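Local coordinates for acetone carboxylase alpha subunit (PDB 5M45), which forms the alpha subunit of a multisubunit carboxylase and belongs to the hydantoinase B/oxoprolinase family, at residues R702-L706 against A707-G711; A710-Q713 against V714-M717. All blocks are in the same frame, centred on the assembly; numbering follows the deposited sequence.

Interaction 1: R702-L706 against A707-G711; sequences REKIL and AKDAG
Lys704 O takes the backbone N-H of Asp709 at 2.9 Å, an almost straight bond (173° at the hydrogen) that reaches five residues forward and pulls the chain back over the end of helix 694-706. Inside that loop, Lys708 N donates a hydrogen bond to Ile705 O at 3.0 Å, arriving well above the carbonyl plane, while Ala707 N reaches Glu703 O at 3.0 Å as the last regular helical bond. Three carbonyls of the final turn thus find donors; Ile705 O has a second one in the indole NE1 of Trp742. Side chains add little across the turn: Lys704 CB and Asp709 CB lie 4.2 Å apart. Asp709 OD2 stays 5.7 Å from Lys704 NZ, too far for a salt bridge, although the opposite charges may attract weakly. The Lys708 chain is extended beyond CG, and its ammonium bonds Thr743 O and is set against the Trp742 ring in a cation-pi contact. Asp709 O is taken by an aromatic side chain of another protein chain. Positive phi at Lys708 (58°), with the paired return bonds, marks a Schellman motif closing the helix C terminus.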
# COMPACT_ATOMS: atom_id res chain seq x y z
N ARG A 702 -30.04 38.67 -0.92
CA ARG A 702 -30.34 38.50 0.50
C ARG A 702 -31.64 37.68 0.77
O ARG A 702 -31.65 36.82 1.68
CB ARG A 702 -30.41 39.87 1.20
CG ARG A 702 -30.72 39.82 2.71
CD ARG A 702 -30.70 41.20 3.32
NE ARG A 702 -30.96 41.13 4.75
CZ ARG A 702 -32.17 41.14 5.31
NH1 ARG A 702 -33.30 41.21 4.61
NH2 ARG A 702 -32.25 41.07 6.63
N GLU A 703 -32.70 37.94 -0.01
CA GLU A 703 -33.93 37.17 0.07
C GLU A 703 -33.71 35.68 -0.19
O GLU A 703 -34.26 34.82 0.52
CB GLU A 703 -35.04 37.72 -0.87
CG GLU A 703 -36.28 36.81 -0.87
CD GLU A 703 -37.42 37.26 -1.79
OE1 GLU A 703 -37.23 38.19 -2.67
OE2 GLU A 703 -38.54 36.67 -1.61
N LYS A 704 -32.90 35.36 -1.21
CA LYS A 704 -32.57 33.97 -1.48
C LYS A 704 -31.77 33.31 -0.36
O LYS A 704 -32.02 32.14 -0.05
CB LYS A 704 -31.78 33.86 -2.79
CG LYS A 704 -32.64 34.26 -3.96
CD LYS A 704 -31.92 34.07 -5.28
CE LYS A 704 -32.81 34.60 -6.36
NZ LYS A 704 -32.02 34.72 -7.59
N ILE A 705 -30.83 34.04 0.23
CA ILE A 705 -30.04 33.51 1.36
C ILE A 705 -30.98 33.20 2.54
O ILE A 705 -30.91 32.09 3.13
CB ILE A 705 -28.94 34.50 1.81
CG1 ILE A 705 -27.90 34.68 0.69
CG2 ILE A 705 -28.28 34.00 3.11
CD1 ILE A 705 -26.99 35.90 0.85
N LEU A 706 -31.86 34.14 2.88
CA LEU A 706 -32.83 33.92 3.96
C LEU A 706 -33.71 32.69 3.69
O LEU A 706 -34.00 31.93 4.61
CB LEU A 706 -33.68 35.16 4.19
CG LEU A 706 -32.99 36.37 4.83
CD1 LEU A 706 -33.90 37.59 4.67
CD2 LEU A 706 -32.71 36.11 6.29
N ALA A 707 -34.12 32.48 2.44
CA ALA A 707 -34.93 31.32 2.06
C ALA A 707 -34.13 30.01 1.82
O ALA A 707 -34.71 28.98 1.49
CB ALA A 707 -35.76 31.65 0.82
N LYS A 708 -32.81 30.05 1.96
CA LYS A 708 -31.94 28.90 1.66
C LYS A 708 -32.03 28.37 0.21
O LYS A 708 -31.91 27.19 -0.06
CB LYS A 708 -32.10 27.82 2.74
CG LYS A 708 -31.56 28.38 4.06
CD LYS A 708 -31.84 27.50 5.23
CE LYS A 708 -31.60 28.32 6.49
NZ LYS A 708 -32.07 27.55 7.63
N ASP A 709 -32.21 29.31 -0.71
CA ASP A 709 -32.43 29.03 -2.13
C ASP A 709 -31.08 29.06 -2.88
O ASP A 709 -30.62 30.10 -3.33
CB ASP A 709 -33.45 30.05 -2.68
CG ASP A 709 -33.83 29.81 -4.12
OD1 ASP A 709 -33.33 28.79 -4.72
OD2 ASP A 709 -34.67 30.62 -4.63
N ALA A 710 -30.47 27.87 -2.92
CA ALA A 710 -29.29 27.55 -3.74
C ALA A 710 -29.09 26.04 -3.73
O ALA A 710 -29.63 25.33 -2.88
CB ALA A 710 -28.02 28.23 -3.20
N GLY A 711 -28.30 25.52 -4.66
CA GLY A 711 -28.04 24.08 -4.71
C GLY A 711 -27.30 23.56 -3.48
O GLY A 711 -26.69 24.33 -2.72

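Interaction 2: A710-Q713 against V714-M717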
# COMPACT_ATOMS: atom_id res chain seq x y z
N ALA A 710 -30.47 27.87 -2.92
CA ALA A 710 -29.29 27.55 -3.74
C ALA A 710 -29.09 26.04 -3.73
O ALA A 710 -29.63 25.33 -2.88
CB ALA A 710 -28.02 28.23 -3.20
N GLY A 711 -28.30 25.52 -4.66
CA GLY A 711 -28.04 24.08 -4.71
C GLY A 711 -27.30 23.56 -3.48
O GLY A 711 -26.69 24.33 -2.72
N THR A 712 -27.39 22.25 -3.27
CA THR A 712 -26.77 21.64 -2.09
C THR A 712 -25.26 21.90 -2.02
O THR A 712 -24.72 22.08 -0.94
CB THR A 712 -27.04 20.14 -1.99
OG1 THR A 712 -26.60 19.50 -3.18
CG2 THR A 712 -28.51 19.84 -1.84
N GLN A 713 -24.61 21.94 -3.18
CA GLN A 713 -23.17 22.18 -3.22
C GLN A 713 -22.78 23.59 -2.71
O GLN A 713 -21.77 23.73 -2.04
CB GLN A 713 -22.56 21.88 -4.61
CG GLN A 713 -22.96 22.81 -5.75
CD GLN A 713 -24.34 22.57 -6.35
OE1 GLN A 713 -25.08 21.67 -5.97
NE2 GLN A 713 -24.69 23.40 -7.29
N VAL A 714 -23.60 24.61 -3.00
CA VAL A 714 -23.36 25.95 -2.48
C VAL A 714 -23.57 26.01 -0.94
O VAL A 714 -22.73 26.53 -0.18
CB VAL A 714 -24.24 26.99 -3.21
CG1 VAL A 714 -24.09 28.38 -2.59
CG2 VAL A 714 -23.89 27.05 -4.68
N ARG A 715 -24.68 25.44 -0.47
CA ARG A 715 -24.96 25.43 0.97
C ARG A 715 -23.94 24.63 1.79
O ARG A 715 -23.58 25.06 2.88
CB ARG A 715 -26.37 24.95 1.24
CG ARG A 715 -27.38 25.97 0.74
CD ARG A 715 -28.79 25.57 1.05
NE ARG A 715 -29.27 24.74 -0.04
CZ ARG A 715 -29.88 23.59 0.08
NH1 ARG A 715 -30.15 23.06 1.27
NH2 ARG A 715 -30.24 22.96 -1.01
N GLN A 716 -23.50 23.49 1.28
CA GLN A 716 -22.49 22.70 2.00
C GLN A 716 -21.18 23.49 2.14
O GLN A 716 -20.58 23.47 3.23
CB GLN A 716 -22.22 21.36 1.30
CG GLN A 716 -21.38 20.39 2.11
CD GLN A 716 -19.88 20.72 2.07
OE1 GLN A 716 -19.37 21.29 1.10
NE2 GLN A 716 -19.17 20.34 3.13
N MET A 717 -20.77 24.19 1.08
CA MET A 717 -19.54 25.02 1.11
C MET A 717 -19.58 26.10 2.22
O MET A 717 -18.65 26.18 3.05
CB MET A 717 -19.28 25.65 -0.26
CG MET A 717 -17.99 26.44 -0.37
SD MET A 717 -17.96 27.61 -1.76
CE MET A 717 -18.92 29.00 -1.08
O HOH W 1 -19.67 22.28 -1.23
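Arg715 folds back along its own helix, and Ala710 O accepts from both its NE (2.9 Å) and its NH2 (3.1 Å). The oxygen lies close to the guanidinium plane, so the edge of the group does the holding; NH2 approaches nearly in line with the carbonyl, whereas NE comes from above its plane. A bend at chi3 (-88°) turns the guanidinium toward this carbonyl, and Thr712 CA covers one of its faces. This flank is the looser, partly exposed side: Thr712 CG2 and Arg715 NH2 only brush at 3.7 Å, the two side chains crossing at a slant. The close-packed side holds the buried Gln713, Val714, Gln716 and Met717. Val714 CB and CG1 both lie 4.0 Å from Ala710 CB, and Val714 also packs on the backbone of another protein chain. Gln713 is folded back by its chi1 of 68° and a bend at chi2, and it packs on Ile315 of strand 313-324. The Met717 N bond to Gln713 O is weak, while Gln716 NE2 bonds Glu746. Gly711 O receives Arg715 N at 3.2 Å and opens the regular bonding, continued by Gln716 N to Thr712 O. This is the first turn of an alpha helix with glycine at the N-cap, with the carbonyl of the residue before it, Ala710, held by Arg715.

Running from the N terminus, the chain leaves helix 694-706 through interaction 1, passes along a short linker and enters helix 712-724 through interaction 2. Interaction 1 closes a six-residue turn, Lys704 to Asp709; interaction 2 is the opening helical turn of 712-724. The two follow in series, sharing Ala710 and Gly711, and neither encloses the other. Their centres are 10 Å apart, and they touch where Lys708 O packs against Arg715 NE at 3.6 Å. Around 702-711 lie Trp736, Asp737, Leu738, Pro739, Trp742 and Thr743, whereas 710-717 leans on strand 313-324; another protein chain borders both, with Ala710 packed against one of its aromatic side chains.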